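Local coordinates for major capsid protein (Paramecium bursaria Chlorella virus 1, PDB 5TIP) that self-assembles as trimers into the icosahedral capsid shell of a large chlorella virus, some 190 nm in diameter, at residues 111-114 / 115-118; 150-153 / 154-157; 216-220 / 221-225. All coordinates share one frame; numbering follows the deposited sequence.

Interaction 1 (111-114 / 115-118); sequences WFRT and YDAL
R113 and D116 form an i to i+3 salt bridge on helix 109-119, part of a largely buried contact near the centre of the chain, while W111 and Y115 pack against each other one turn apart. R113 NH2 donates to D116 OD2 at 2.8 Å; the oxygen is met from above the carboxylate plane, and the guanidinium and carboxylate planes stand 66° apart. A water bridges the same two groups, accepting from R113 NH1 at 3.0 Å and donating to D116 OD2, so that two contacts converge on this oxygen. The arginine reaches it because its chain bends at chi2 (90°) and again at chi3, folding the guanidinium back alongside the aspartate. R113 NE makes a further salt bridge with E89, and Y86 adds a cation-pi contact.

W111 and Y115 meet through a CH-pi contact. Y115 CB sits over the indole face, 4.2 Å from the centroid of the W111 six-membered ring, displaced toward the rim. The backbone bond from Y115 N to W111 O, at 2.6 Å, links the same two residues. T114 CG2 and L118 CD1 lie side by side, with L118 also packing on A262 of strand 257-266.

With D116 and E89 as partners, the buried arginine probably has its charge balanced, and would in turn tend to keep D116 ionised.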
loop_
_atom_site.group_PDB
_atom_site.type_symbol
_atom_site.label_atom_id
_atom_site.label_comp_id
_atom_site.label_asym_id
_atom_site.label_seq_id
_atom_site.Cartn_x
_atom_site.Cartn_y
_atom_site.Cartn_z
ATOM N N TRP A 111 -3.745 -20.215 -11.489
ATOM C CA TRP A 111 -2.948 -19.853 -10.322
ATOM C C TRP A 111 -2.508 -18.397 -10.394
ATOM O O TRP A 111 -2.541 -17.684 -9.384
ATOM C CB TRP A 111 -1.729 -20.761 -10.195
ATOM C CG TRP A 111 -0.763 -20.241 -9.182
ATOM C CD1 TRP A 111 0.502 -19.791 -9.411
ATOM C CD2 TRP A 111 -0.996 -20.088 -7.777
ATOM N NE1 TRP A 111 1.077 -19.376 -8.233
ATOM C CE2 TRP A 111 0.177 -19.548 -7.215
ATOM C CE3 TRP A 111 -2.082 -20.360 -6.938
ATOM C CZ2 TRP A 111 0.297 -19.278 -5.854
ATOM C CZ3 TRP A 111 -1.962 -20.089 -5.589
ATOM C CH2 TRP A 111 -0.781 -19.554 -5.060
ATOM N N PHE A 112 -2.144 -17.949 -11.562
ATOM C CA PHE A 112 -1.789 -16.577 -11.759
ATOM C C PHE A 112 -3.001 -15.735 -11.355
ATOM O O PHE A 112 -2.836 -14.743 -10.703
ATOM C CB PHE A 112 -1.365 -16.329 -13.208
ATOM C CG PHE A 112 0.062 -16.625 -13.479
ATOM C CD1 PHE A 112 0.633 -17.752 -13.049
ATOM C CD2 PHE A 112 0.842 -15.731 -14.145
ATOM C CE1 PHE A 112 1.933 -18.018 -13.271
ATOM C CE2 PHE A 112 2.185 -15.978 -14.359
ATOM C CZ PHE A 112 2.728 -17.142 -13.918
ATOM N N ARG A 113 -4.204 -16.154 -11.741
ATOM C CA ARG A 113 -5.413 -15.421 -11.381
ATOM C C ARG A 113 -5.661 -15.481 -9.878
ATOM O O ARG A 113 -6.057 -14.482 -9.269
ATOM C CB ARG A 113 -6.613 -15.981 -12.145
ATOM C CG ARG A 113 -7.894 -15.166 -12.001
ATOM C CD ARG A 113 -8.017 -14.092 -13.077
ATOM N NE ARG A 113 -6.876 -13.182 -13.078
ATOM C CZ ARG A 113 -6.758 -12.133 -12.273
ATOM N NH1 ARG A 113 -7.718 -11.855 -11.400
ATOM N NH2 ARG A 113 -5.682 -11.363 -12.337
ATOM N N THR A 114 -5.432 -16.649 -9.267
ATOM C CA THR A 114 -5.637 -16.792 -7.829
ATOM C C THR A 114 -4.572 -16.039 -7.040
ATOM O O THR A 114 -4.881 -15.384 -6.037
ATOM C CB THR A 114 -5.637 -18.274 -7.449
ATOM O OG1 THR A 114 -6.728 -18.934 -8.101
ATOM C CG2 THR A 114 -5.777 -18.448 -5.941
ATOM N N TYR A 115 -3.314 -16.118 -7.481
ATOM C CA TYR A 115 -2.244 -15.387 -6.807
ATOM C C TYR A 115 -2.492 -13.886 -6.851
ATOM O O TYR A 115 -2.250 -13.179 -5.864
ATOM C CB TYR A 115 -0.898 -15.730 -7.445
ATOM C CG TYR A 115 0.263 -14.923 -6.912
ATOM C CD1 TYR A 115 0.954 -15.329 -5.782
ATOM C CD2 TYR A 115 0.670 -13.755 -7.544
ATOM C CE1 TYR A 115 2.014 -14.596 -5.292
ATOM C CE2 TYR A 115 1.729 -13.014 -7.061
ATOM C CZ TYR A 115 2.398 -13.440 -5.935
ATOM O OH TYR A 115 3.458 -12.709 -5.445
ATOM N N ASP A 116 -2.972 -13.380 -7.987
ATOM C CA ASP A 116 -3.232 -11.950 -8.111
ATOM C C ASP A 116 -4.357 -11.510 -7.182
ATOM O O ASP A 116 -4.303 -10.415 -6.608
ATOM C CB ASP A 116 -3.565 -11.610 -9.565
ATOM C CG ASP A 116 -3.713 -10.120 -9.798
ATOM O OD1 ASP A 116 -2.748 -9.375 -9.531
ATOM O OD2 ASP A 116 -4.794 -9.693 -10.254
ATOM N N ALA A 117 -5.379 -12.350 -7.014
ATOM C CA ALA A 117 -6.511 -11.982 -6.171
ATOM C C ALA A 117 -6.148 -11.979 -4.691
ATOM O O ALA A 117 -6.766 -11.253 -3.906
ATOM C CB ALA A 117 -7.681 -12.934 -6.421
ATOM N N LEU A 118 -5.158 -12.773 -4.291
ATOM C CA LEU A 118 -4.808 -12.918 -2.884
ATOM C C LEU A 118 -3.595 -12.098 -2.464
ATOM O O LEU A 118 -3.624 -11.466 -1.405
ATOM C CB LEU A 118 -4.552 -14.393 -2.553
ATOM C CG LEU A 118 -5.769 -15.283 -2.299
ATOM C CD1 LEU A 118 -5.335 -16.729 -2.165
ATOM C CD2 LEU A 118 -6.513 -14.832 -1.051
HETATM O O HOH W 1 -7.420 -9.569 -9.528
#

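Interaction 2 (150-153 / 154-157)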
loop_
_atom_site.group_PDB
_atom_site.type_symbol
_atom_site.label_atom_id
_atom_site.label_comp_id
_atom_site.label_asym_id
_atom_site.label_seq_id
_atom_site.Cartn_x
_atom_site.Cartn_y
_atom_site.Cartn_z
ATOM N N LEU A 150 6.795 -13.950 -14.469
ATOM C CA LEU A 150 6.733 -15.248 -13.818
ATOM C C LEU A 150 6.978 -15.091 -12.323
ATOM O O LEU A 150 7.643 -14.153 -11.876
ATOM C CB LEU A 150 7.758 -16.209 -14.424
ATOM C CG LEU A 150 7.598 -16.533 -15.911
ATOM C CD1 LEU A 150 8.565 -17.632 -16.330
ATOM C CD2 LEU A 150 6.162 -16.921 -16.237
ATOM N N ILE A 151 6.426 -16.020 -11.546
ATOM C CA ILE A 151 6.473 -15.905 -10.093
ATOM C C ILE A 151 7.028 -17.182 -9.475
ATOM O O ILE A 151 6.518 -17.665 -8.457
ATOM C CB ILE A 151 5.084 -15.570 -9.517
ATOM C CG1 ILE A 151 4.016 -16.494 -10.107
ATOM C CG2 ILE A 151 4.741 -14.112 -9.783
ATOM C CD1 ILE A 151 2.604 -16.156 -9.678
ATOM N N PHE A 152 8.078 -17.736 -10.077
ATOM C CA PHE A 152 8.779 -18.852 -9.465
ATOM C C PHE A 152 9.638 -18.341 -8.307
ATOM O O PHE A 152 9.688 -17.141 -8.020
ATOM C CB PHE A 152 9.606 -19.599 -10.509
ATOM C CG PHE A 152 8.775 -20.307 -11.543
ATOM C CD1 PHE A 152 7.931 -21.346 -11.184
ATOM C CD2 PHE A 152 8.833 -19.929 -12.875
ATOM C CE1 PHE A 152 7.165 -21.995 -12.133
ATOM C CE2 PHE A 152 8.068 -20.575 -13.829
ATOM C CZ PHE A 152 7.233 -21.608 -13.457
ATOM N N PHE A 153 10.331 -19.262 -7.631
ATOM C CA PHE A 153 11.024 -18.898 -6.397
ATOM C C PHE A 153 12.129 -17.880 -6.653
ATOM O O PHE A 153 12.333 -16.961 -5.849
ATOM C CB PHE A 153 11.584 -20.147 -5.709
ATOM C CG PHE A 153 12.622 -20.878 -6.511
ATOM C CD1 PHE A 153 12.252 -21.862 -7.412
ATOM C CD2 PHE A 153 13.970 -20.594 -6.352
ATOM C CE1 PHE A 153 13.206 -22.540 -8.147
ATOM C CE2 PHE A 153 14.927 -21.267 -7.086
ATOM C CZ PHE A 153 14.545 -22.242 -7.984
ATOM N N PHE A 154 12.848 -18.013 -7.766
ATOM C CA PHE A 154 13.927 -17.081 -8.065
ATOM C C PHE A 154 13.438 -15.818 -8.761
ATOM O O PHE A 154 14.252 -14.934 -9.049
ATOM C CB PHE A 154 15.006 -17.760 -8.916
ATOM C CG PHE A 154 14.539 -18.183 -10.279
ATOM C CD1 PHE A 154 13.862 -19.377 -10.458
ATOM C CD2 PHE A 154 14.802 -17.397 -11.388
ATOM C CE1 PHE A 154 13.441 -19.768 -11.714
ATOM C CE2 PHE A 154 14.383 -17.783 -12.647
ATOM C CZ PHE A 154 13.703 -18.970 -12.809
ATOM N N ASN A 155 12.139 -15.711 -9.038
ATOM C CA ASN A 155 11.583 -14.505 -9.634
ATOM C C ASN A 155 11.062 -13.514 -8.604
ATOM O O ASN A 155 10.847 -12.345 -8.946
ATOM C CB ASN A 155 10.433 -14.855 -10.582
ATOM C CG ASN A 155 10.847 -15.814 -11.673
ATOM O OD1 ASN A 155 10.156 -16.796 -11.940
ATOM N ND2 ASN A 155 11.974 -15.536 -12.316
ATOM N N GLN A 156 10.850 -13.945 -7.362
ATOM C CA GLN A 156 10.180 -13.111 -6.373
ATOM C C GLN A 156 11.122 -12.468 -5.367
ATOM O O GLN A 156 10.713 -11.532 -4.672
ATOM C CB GLN A 156 9.127 -13.935 -5.623
ATOM C CG GLN A 156 8.104 -14.584 -6.537
ATOM C CD GLN A 156 6.870 -15.048 -5.794
ATOM O OE1 GLN A 156 5.925 -14.285 -5.601
ATOM N NE2 GLN A 156 6.872 -16.308 -5.372
ATOM N N THR A 157 12.365 -12.940 -5.263
ATOM C CA THR A 157 13.316 -12.326 -4.358
ATOM C C THR A 157 14.720 -12.582 -4.888
ATOM O O THR A 157 15.024 -13.721 -5.278
ATOM C CB THR A 157 13.186 -12.855 -2.925
ATOM O OG1 THR A 157 14.316 -12.432 -2.151
ATOM C CG2 THR A 157 13.097 -14.377 -2.909
#
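N155 OD1 accepts a hydrogen bond from F152 N at 2.9 Å, in the amide's carbonyl plane and on a lone pair, with an N-H...O angle of 140°. With F152 as N-cap this is half of a capping box, since its phenyl cannot return the bond. N155 N donates to F152 O at 3.0 Å, approaching from above the F152 carbonyl plane. The side-chain oxygen and backbone N-H of one residue thus grip both polar backbone atoms of F152, and the other end of the amide, N155 ND2, is held by T67 O. With CG beside its own backbone N (chi1 -57°), N155 lies alongside F152, and its OD1 sits at the edge of the phenyl ring, 3.5 Å from F152 CD2.

F153 and F154 form a T-shaped contact. The edge of F154 is directed at the face of F153, its CD1 standing over the ring centre, with centroids 5.3 Å apart and planes at 73°.

The turn leads from strand 143-149 into the short, weakly bonded helix 153-156. Around it, F153 and F154 both rest on L97 of strand 92-99, F154 also packs on I66 and I69 of strand 65-76, and I151 faces helix 109-119.

Interaction 3 (216-220 / 221-225); sequences TRFAQ and LPHEY
F218 lays its phenyl ring obliquely near the imidazole of H223, the centroids 5.1 Å apart and the planes inclined at 34°. The closer link runs from the imidazole to the helix backbone: H223 NE2 donates to F218 O at 2.8 Å, nearly straight at 170°, with the acceptor in the imidazole plane. H223 CG lies beside its backbone N (chi1 -55°), which turns the ring back from the start of strand 223-237 toward helix 212-220, at F218. At the neighbouring CE1 corner, Y225 OH meets the ring edge in its plane, 3.4 Å from F218 CE1.

The chain turns through about a right angle between helix and strand, where R217 O accepts a hydrogen bond from L221 N at 3.0 Å. A water donates to both F218 O and L221 O, the latter at 2.7 Å, so F218 O receives two donors. F26 of the second subunit packs on F218, and K27 of that subunit makes a cation-pi contact with Y225.

Because NE2 is the donor, the bond requires a proton on that nitrogen. The imidazole thereby ties the start of strand 223-237 to the helix before it, at a surface where a neighbouring subunit packs.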
loop_
_atom_site.group_PDB
_atom_site.type_symbol
_atom_site.label_atom_id
_atom_site.label_comp_id
_atom_site.label_asym_id
_atom_site.label_seq_id
_atom_site.Cartn_x
_atom_site.Cartn_y
_atom_site.Cartn_z
ATOM N N THR A 216 33.821 -16.941 -7.877
ATOM C CA THR A 216 34.531 -18.161 -7.510
ATOM C C THR A 216 33.779 -18.933 -6.436
ATOM O O THR A 216 33.770 -20.169 -6.448
ATOM C CB THR A 216 35.948 -17.818 -7.038
ATOM O OG1 THR A 216 36.693 -17.250 -8.123
ATOM C CG2 THR A 216 36.676 -19.057 -6.533
ATOM N N ARG A 217 33.112 -18.224 -5.527
ATOM C CA ARG A 217 32.399 -18.895 -4.449
ATOM C C ARG A 217 31.173 -19.635 -4.959
ATOM O O ARG A 217 30.890 -20.756 -4.521
ATOM C CB ARG A 217 31.973 -17.865 -3.412
ATOM C CG ARG A 217 33.080 -17.217 -2.626
ATOM C CD ARG A 217 32.457 -16.232 -1.656
ATOM N NE ARG A 217 31.539 -16.907 -0.742
ATOM C CZ ARG A 217 30.215 -16.869 -0.860
ATOM N NH1 ARG A 217 29.656 -16.184 -1.849
ATOM N NH2 ARG A 217 29.451 -17.505 0.018
ATOM N N PHE A 218 30.428 -19.023 -5.880
ATOM C CA PHE A 218 29.237 -19.673 -6.416
ATOM C C PHE A 218 29.581 -20.898 -7.251
ATOM O O PHE A 218 28.806 -21.861 -7.283
ATOM C CB PHE A 218 28.424 -18.675 -7.238
ATOM C CG PHE A 218 27.405 -17.928 -6.433
ATOM C CD1 PHE A 218 26.125 -18.432 -6.271
ATOM C CD2 PHE A 218 27.727 -16.724 -5.834
ATOM C CE1 PHE A 218 25.184 -17.746 -5.525
ATOM C CE2 PHE A 218 26.792 -16.032 -5.089
ATOM C CZ PHE A 218 25.519 -16.543 -4.934
ATOM N N ALA A 219 30.730 -20.890 -7.921
ATOM C CA ALA A 219 31.106 -21.988 -8.798
ATOM C C ALA A 219 31.814 -23.117 -8.070
ATOM O O ALA A 219 31.981 -24.197 -8.649
ATOM C CB ALA A 219 32.004 -21.476 -9.929
ATOM N N GLN A 220 32.226 -22.892 -6.830
ATOM C CA GLN A 220 32.963 -23.920 -6.112
ATOM C C GLN A 220 32.316 -24.484 -4.855
ATOM O O GLN A 220 32.586 -25.628 -4.498
ATOM C CB GLN A 220 34.379 -23.430 -5.808
ATOM C CG GLN A 220 35.153 -23.069 -7.064
ATOM C CD GLN A 220 36.584 -22.672 -6.785
ATOM O OE1 GLN A 220 36.958 -22.408 -5.642
ATOM N NE2 GLN A 220 37.396 -22.625 -7.835
ATOM N N LEU A 221 31.471 -23.719 -4.178
ATOM C CA LEU A 221 30.881 -24.274 -2.969
ATOM C C LEU A 221 29.517 -24.896 -3.247
ATOM O O LEU A 221 28.826 -24.503 -4.192
ATOM C CB LEU A 221 30.718 -23.181 -1.913
ATOM C CG LEU A 221 31.922 -22.289 -1.622
ATOM C CD1 LEU A 221 31.516 -21.121 -0.736
ATOM C CD2 LEU A 221 33.015 -23.096 -0.968
ATOM N N PRO A 222 29.083 -25.800 -2.357
ATOM C CA PRO A 222 27.759 -26.416 -2.450
ATOM C C PRO A 222 26.733 -25.389 -1.969
ATOM O O PRO A 222 27.026 -24.628 -1.047
ATOM C CB PRO A 222 27.848 -27.579 -1.464
ATOM C CG PRO A 222 28.843 -27.127 -0.450
ATOM C CD PRO A 222 29.848 -26.296 -1.199
ATOM N N HIS A 223 25.556 -25.369 -2.582
ATOM C CA HIS A 223 24.518 -24.414 -2.233
ATOM C C HIS A 223 23.255 -25.147 -1.809
ATOM O O HIS A 223 22.938 -26.223 -2.322
ATOM C CB HIS A 223 24.207 -23.476 -3.407
ATOM C CG HIS A 223 25.409 -22.766 -3.947
ATOM N ND1 HIS A 223 26.099 -21.814 -3.229
ATOM C CD2 HIS A 223 26.044 -22.871 -5.138
ATOM C CE1 HIS A 223 27.107 -21.363 -3.953
ATOM N NE2 HIS A 223 27.096 -21.988 -5.117
ATOM N N GLU A 224 22.540 -24.552 -0.857
ATOM C CA GLU A 224 21.231 -25.034 -0.433
ATOM C C GLU A 224 20.272 -23.858 -0.405
ATOM O O GLU A 224 20.491 -22.893 0.334
ATOM C CB GLU A 224 21.295 -25.709 0.941
ATOM C CG GLU A 224 21.866 -27.117 0.919
ATOM C CD GLU A 224 21.719 -27.822 2.253
ATOM O OE1 GLU A 224 21.864 -27.157 3.301
ATOM O OE2 GLU A 224 21.441 -29.039 2.253
ATOM N N TYR A 225 19.218 -23.935 -1.210
ATOM C CA TYR A 225 18.209 -22.890 -1.299
ATOM C C TYR A 225 16.888 -23.415 -0.755
ATOM O O TYR A 225 16.435 -24.493 -1.154
ATOM C CB TYR A 225 18.031 -22.420 -2.745
ATOM C CG TYR A 225 19.218 -21.677 -3.316
ATOM C CD1 TYR A 225 20.268 -22.360 -3.918
ATOM C CD2 TYR A 225 19.277 -20.290 -3.276
ATOM C CE1 TYR A 225 21.349 -21.683 -4.448
ATOM C CE2 TYR A 225 20.354 -19.607 -3.804
ATOM C CZ TYR A 225 21.386 -20.307 -4.388
ATOM O OH TYR A 225 22.457 -19.624 -4.914
HETATM O O HOH W 2 29.086 -25.051 -6.807
#

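In the fold
The three contacts follow one another along the chain, and the first two touch directly. Interactions 1 and 2 have centres 14 Å apart: I151 CD1 fits against W111 NE1 at 3.8 Å and Y115 CD2 at 3.7 Å, while Y115 OH and Q156 OE1 are 2.9 Å apart. Interaction 3 stands further out, its centre about 20 Å from that of interaction 2 and about 33 Å from that of interaction 1; its nearest atoms to interaction 2 are about 5 Å away. The R113 side chain of interaction 1 is about 14 Å from a bound glucose, whereas residues of interactions 2 and 3 meet the second subunit of the trimer.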